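Local coordinates for protein Rho guanine nucleotide exchange factor 3 (Mus musculus, PDB 2Z0Q) that acts as a guanine nucleotide exchange factor for the small GTPases RhoA and RhoB, here as its DH-PH domain pair, at residues I63-H74 with F152-Y163. Numbering follows the deposited sequence.
Sequences IFGTLDSLIPLH and FLDIPRSRLVKY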
loop_
_atom_site.group_PDB
_atom_site.type_symbol
_atom_site.label_atom_id
_atom_site.label_comp_id
_atom_site.label_asym_id
_atom_site.label_seq_id
_atom_site.Cartn_x
_atom_site.Cartn_y
_atom_site.Cartn_z
ATOM N N ILE A 63 5.950 -13.444 -0.272
ATOM C CA ILE A 63 4.767 -12.771 0.246
ATOM C C ILE A 63 4.660 -12.792 1.772
ATOM O O ILE A 63 4.338 -11.772 2.373
ATOM C CB ILE A 63 3.486 -13.361 -0.414
ATOM C CG1 ILE A 63 3.461 -12.949 -1.894
ATOM C CG2 ILE A 63 2.228 -12.877 0.294
ATOM C CD1 ILE A 63 2.309 -13.523 -2.689
ATOM N N PHE A 64 4.956 -13.923 2.410
ATOM C CA PHE A 64 4.846 -14.003 3.871
ATOM C C PHE A 64 6.199 -14.122 4.575
ATOM O O PHE A 64 6.295 -14.063 5.807
ATOM C CB PHE A 64 3.972 -15.203 4.272
ATOM C CG PHE A 64 2.707 -15.327 3.481
ATOM C CD1 PHE A 64 2.737 -15.759 2.150
ATOM C CD2 PHE A 64 1.477 -15.012 4.057
ATOM C CE1 PHE A 64 1.561 -15.872 1.409
ATOM C CE2 PHE A 64 0.295 -15.125 3.320
ATOM C CZ PHE A 64 0.342 -15.557 1.995
ATOM N N GLY A 65 7.245 -14.289 3.777
ATOM C CA GLY A 65 8.580 -14.445 4.315
ATOM C C GLY A 65 9.063 -13.372 5.263
ATOM O O GLY A 65 9.611 -13.682 6.323
ATOM N N THR A 66 8.874 -12.108 4.913
ATOM C CA THR A 66 9.352 -11.062 5.801
ATOM C C THR A 66 8.468 -10.815 7.001
ATOM O O THR A 66 8.968 -10.444 8.064
ATOM C CB THR A 66 9.533 -9.741 5.075
ATOM O OG1 THR A 66 10.195 -9.972 3.826
ATOM C CG2 THR A 66 10.396 -8.803 5.935
ATOM N N LEU A 67 7.165 -11.027 6.842
ATOM C CA LEU A 67 6.222 -10.821 7.942
ATOM C C LEU A 67 6.684 -11.553 9.182
ATOM O O LEU A 67 6.533 -11.059 10.295
ATOM C CB LEU A 67 4.811 -11.298 7.572
ATOM C CG LEU A 67 4.000 -10.458 6.586
ATOM C CD1 LEU A 67 2.626 -11.108 6.434
ATOM C CD2 LEU A 67 3.850 -9.010 7.080
ATOM N N ASP A 68 7.259 -12.731 8.986
ATOM C CA ASP A 68 7.762 -13.528 10.095
ATOM C C ASP A 68 8.955 -12.928 10.813
ATOM O O ASP A 68 9.334 -13.397 11.880
ATOM C CB ASP A 68 8.112 -14.952 9.634
ATOM C CG ASP A 68 6.910 -15.868 9.642
ATOM O OD1 ASP A 68 6.245 -15.951 10.701
ATOM O OD2 ASP A 68 6.626 -16.496 8.590
ATOM N N SER A 69 9.588 -11.924 10.241
ATOM C CA SER A 69 10.693 -11.316 10.953
ATOM C C SER A 69 10.114 -10.192 11.838
ATOM O O SER A 69 10.722 -9.791 12.827
ATOM C CB SER A 69 11.728 -10.756 9.983
ATOM O OG SER A 69 11.254 -9.600 9.318
ATOM N N LEU A 70 8.919 -9.711 11.505
ATOM C CA LEU A 70 8.315 -8.632 12.291
ATOM C C LEU A 70 7.531 -9.065 13.517
ATOM O O LEU A 70 7.407 -8.307 14.485
ATOM C CB LEU A 70 7.399 -7.807 11.410
ATOM C CG LEU A 70 8.036 -7.268 10.151
ATOM C CD1 LEU A 70 6.998 -6.442 9.409
ATOM C CD2 LEU A 70 9.262 -6.421 10.501
ATOM N N ILE A 71 6.974 -10.273 13.475
ATOM C CA ILE A 71 6.195 -10.762 14.596
ATOM C C ILE A 71 6.939 -10.691 15.922
ATOM O O ILE A 71 6.384 -10.220 16.910
ATOM C CB ILE A 71 5.660 -12.205 14.303
ATOM C CG1 ILE A 71 4.685 -12.123 13.121
ATOM C CG2 ILE A 71 4.982 -12.788 15.537
ATOM C CD1 ILE A 71 4.130 -13.483 12.616
ATOM N N PRO A 72 8.214 -11.143 15.971
ATOM C CA PRO A 72 8.937 -11.078 17.246
ATOM C C PRO A 72 9.087 -9.659 17.810
ATOM O O PRO A 72 9.121 -9.483 19.022
ATOM C CB PRO A 72 10.293 -11.713 16.921
ATOM C CG PRO A 72 9.979 -12.609 15.752
ATOM C CD PRO A 72 9.022 -11.817 14.931
ATOM N N LEU A 73 9.170 -8.661 16.939
ATOM C CA LEU A 73 9.325 -7.264 17.394
ATOM C C LEU A 73 8.142 -6.799 18.257
ATOM O O LEU A 73 8.305 -6.133 19.279
ATOM C CB LEU A 73 9.419 -6.309 16.199
ATOM C CG LEU A 73 10.369 -6.689 15.074
ATOM C CD1 LEU A 73 10.446 -5.540 14.095
ATOM C CD2 LEU A 73 11.717 -7.041 15.651
ATOM N N HIS A 74 6.955 -7.130 17.785
ATOM C CA HIS A 74 5.714 -6.777 18.468
ATOM C C HIS A 74 5.489 -7.664 19.704
ATOM O O HIS A 74 5.044 -7.195 20.760
ATOM C CB HIS A 74 4.581 -6.831 17.425
ATOM C CG HIS A 74 4.743 -5.808 16.341
ATOM N ND1 HIS A 74 4.511 -4.463 16.553
ATOM C CD2 HIS A 74 5.175 -5.917 15.061
ATOM C CE1 HIS A 74 4.801 -3.789 15.455
ATOM N NE2 HIS A 74 5.209 -4.648 14.535
ATOM N N PHE A 152 -3.683 -7.746 3.794
ATOM C CA PHE A 152 -3.055 -8.027 5.083
ATOM C C PHE A 152 -1.601 -7.553 5.064
ATOM O O PHE A 152 -1.002 -7.324 6.110
ATOM C CB PHE A 152 -3.105 -9.524 5.376
ATOM C CG PHE A 152 -2.112 -10.323 4.589
ATOM C CD1 PHE A 152 -0.888 -10.693 5.155
ATOM C CD2 PHE A 152 -2.381 -10.681 3.265
ATOM C CE1 PHE A 152 0.063 -11.411 4.410
ATOM C CE2 PHE A 152 -1.439 -11.399 2.507
ATOM C CZ PHE A 152 -0.216 -11.763 3.086
ATOM N N LEU A 153 -1.040 -7.413 3.869
ATOM C CA LEU A 153 0.337 -6.949 3.728
ATOM C C LEU A 153 0.485 -5.495 4.167
ATOM O O LEU A 153 1.583 -5.053 4.502
ATOM C CB LEU A 153 0.809 -7.077 2.278
ATOM C CG LEU A 153 1.037 -8.498 1.755
ATOM C CD1 LEU A 153 1.532 -8.419 0.314
ATOM C CD2 LEU A 153 2.046 -9.219 2.631
ATOM N N ASP A 154 -0.617 -4.755 4.143
ATOM C CA ASP A 154 -0.593 -3.364 4.553
ATOM C C ASP A 154 -0.662 -3.236 6.083
ATOM O O ASP A 154 -0.408 -2.159 6.590
ATOM C CB ASP A 154 -1.768 -2.563 3.968
ATOM C CG ASP A 154 -1.769 -2.488 2.433
ATOM O OD1 ASP A 154 -0.688 -2.391 1.793
ATOM O OD2 ASP A 154 -2.892 -2.495 1.866
ATOM N N ILE A 155 -1.006 -4.304 6.813
ATOM C CA ILE A 155 -1.110 -4.224 8.286
ATOM C C ILE A 155 0.117 -3.636 9.016
ATOM O O ILE A 155 -0.016 -2.704 9.828
ATOM C CB ILE A 155 -1.484 -5.630 8.932
ATOM C CG1 ILE A 155 -3.004 -5.735 9.077
ATOM C CG2 ILE A 155 -0.864 -5.795 10.317
ATOM C CD1 ILE A 155 -3.471 -6.974 9.862
ATOM N N PRO A 156 1.328 -4.135 8.724
ATOM C CA PRO A 156 2.488 -3.569 9.432
ATOM C C PRO A 156 2.728 -2.083 9.146
ATOM O O PRO A 156 2.957 -1.288 10.073
ATOM C CB PRO A 156 3.656 -4.449 8.965
ATOM C CG PRO A 156 2.954 -5.744 8.528
ATOM C CD PRO A 156 1.732 -5.244 7.840
ATOM N N ARG A 157 2.694 -1.697 7.876
ATOM C CA ARG A 157 2.906 -0.291 7.587
ATOM C C ARG A 157 1.812 0.541 8.252
ATOM O O ARG A 157 2.097 1.611 8.774
ATOM C CB ARG A 157 2.886 -0.029 6.088
ATOM C CG ARG A 157 3.387 1.346 5.745
ATOM C CD ARG A 157 2.989 1.736 4.326
ATOM N NE ARG A 157 3.839 2.825 3.860
ATOM C CZ ARG A 157 5.104 2.668 3.460
ATOM N NH1 ARG A 157 5.661 1.456 3.457
ATOM N NH2 ARG A 157 5.819 3.725 3.082
ATOM N N SER A 158 0.570 0.066 8.226
ATOM C CA SER A 158 -0.516 0.836 8.854
ATOM C C SER A 158 -0.270 1.016 10.333
ATOM O O SER A 158 -0.581 2.071 10.908
ATOM C CB SER A 158 -1.874 0.155 8.637
ATOM O OG SER A 158 -2.204 0.153 7.265
ATOM N N ARG A 159 0.280 -0.022 10.967
ATOM C CA ARG A 159 0.557 0.100 12.380
ATOM C C ARG A 159 1.674 1.139 12.590
ATOM O O ARG A 159 1.563 1.991 13.445
ATOM C CB ARG A 159 0.967 -1.255 12.978
ATOM C CG ARG A 159 1.370 -1.166 14.451
ATOM C CD ARG A 159 0.148 -1.169 15.325
ATOM N NE ARG A 159 0.435 -1.263 16.752
ATOM C CZ ARG A 159 -0.458 -0.964 17.684
ATOM N NH1 ARG A 159 -1.691 -0.575 17.317
ATOM N NH2 ARG A 159 -0.096 -0.949 18.958
ATOM N N LEU A 160 2.749 1.058 11.812
ATOM C CA LEU A 160 3.850 2.004 11.982
ATOM C C LEU A 160 3.362 3.452 11.894
ATOM O O LEU A 160 3.703 4.288 12.711
ATOM C CB LEU A 160 4.921 1.766 10.920
ATOM C CG LEU A 160 6.098 2.713 11.019
ATOM C CD1 LEU A 160 7.010 2.283 12.164
ATOM C CD2 LEU A 160 6.848 2.667 9.679
ATOM N N VAL A 161 2.560 3.725 10.875
ATOM C CA VAL A 161 2.032 5.059 10.625
ATOM C C VAL A 161 1.162 5.583 11.751
ATOM O O VAL A 161 1.088 6.799 11.974
ATOM C CB VAL A 161 1.249 5.053 9.262
ATOM C CG1 VAL A 161 0.226 6.195 9.172
ATOM C CG2 VAL A 161 2.233 5.111 8.140
ATOM N N LYS A 162 0.539 4.656 12.474
ATOM C CA LYS A 162 -0.363 4.971 13.560
ATOM C C LYS A 162 0.329 5.150 14.903
ATOM O O LYS A 162 -0.277 5.654 15.845
ATOM C CB LYS A 162 -1.434 3.876 13.688
ATOM C CG LYS A 162 -2.696 4.345 14.408
ATOM C CD LYS A 162 -3.802 3.268 14.370
ATOM C CE LYS A 162 -5.017 3.700 15.195
ATOM N NZ LYS A 162 -5.970 2.567 15.324
ATOM N N TYR A 163 1.620 4.812 15.016
ATOM C CA TYR A 163 2.222 4.928 16.347
ATOM C C TYR A 163 2.212 6.366 16.918
ATOM O O TYR A 163 1.950 6.564 18.097
ATOM C CB TYR A 163 3.661 4.371 16.368
ATOM C CG TYR A 163 3.744 2.865 16.571
ATOM C CD1 TYR A 163 3.138 2.256 17.679
ATOM C CD2 TYR A 163 4.440 2.052 15.674
ATOM C CE1 TYR A 163 3.216 0.894 17.886
ATOM C CE2 TYR A 163 4.525 0.703 15.869
ATOM C CZ TYR A 163 3.908 0.113 16.978
ATOM O OH TYR A 163 3.961 -1.255 17.169
#
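Phe-64 and Phe-152 meet inside the helical bundle of the DH (Dbl homology) domain, the exchange domain of Rho GEFs. The contact joins the end of helix 57-64 and the first turns of helix 67-84 to helix 155-172 and the residues just before it. The axes of 67-74 and 155-163 run 12.0 Å apart at 37°.

The aromatic pair lies at one end. The two ring planes are 18° from parallel but slid apart, with centroids separated by 5.3 Å. Overlap is slight, and the closest atoms are Phe-64 CE2 and Phe-152 CZ at 3.4 Å. Phe-152 holds CG between its backbone N and carbonyl carbon (chi1 76°), which sends the ring across to the other segment. His-46 meets the Phe-64 ring nearly at right angles.

Aliphatic packing continues from there. Leu-67 straddles two partners with its methyls. Leu-67 CD1 sits at the edge of the Phe-152 ring, in its plane, 3.3 Å from Phe-152 CE1. Leu-67 CD2 rests 3.7 Å from Pro-156 CG. Leu-70 CD1 touches the same proline at CB. Ile-63 presents CG2 to the Phe-152 edge, and its carbonyl O lies 3.4 Å from Leu-153 CD2.

The far end is polar, with His-74 and Tyr-163 buried. Glu-31 of helix 15-51 bridges the segments: it hydrogen-bonds His-74 ND1 and Tyr-163 OH and forms a salt bridge with Arg-159. Tyr-108 hydrogen-bonds His-74 NE2, so both ring nitrogens have partners, which fixes the ring's rotation. Tyr-163 OH lies in the imidazole plane, at the ring edge, 3.2 Å from His-74 CE1.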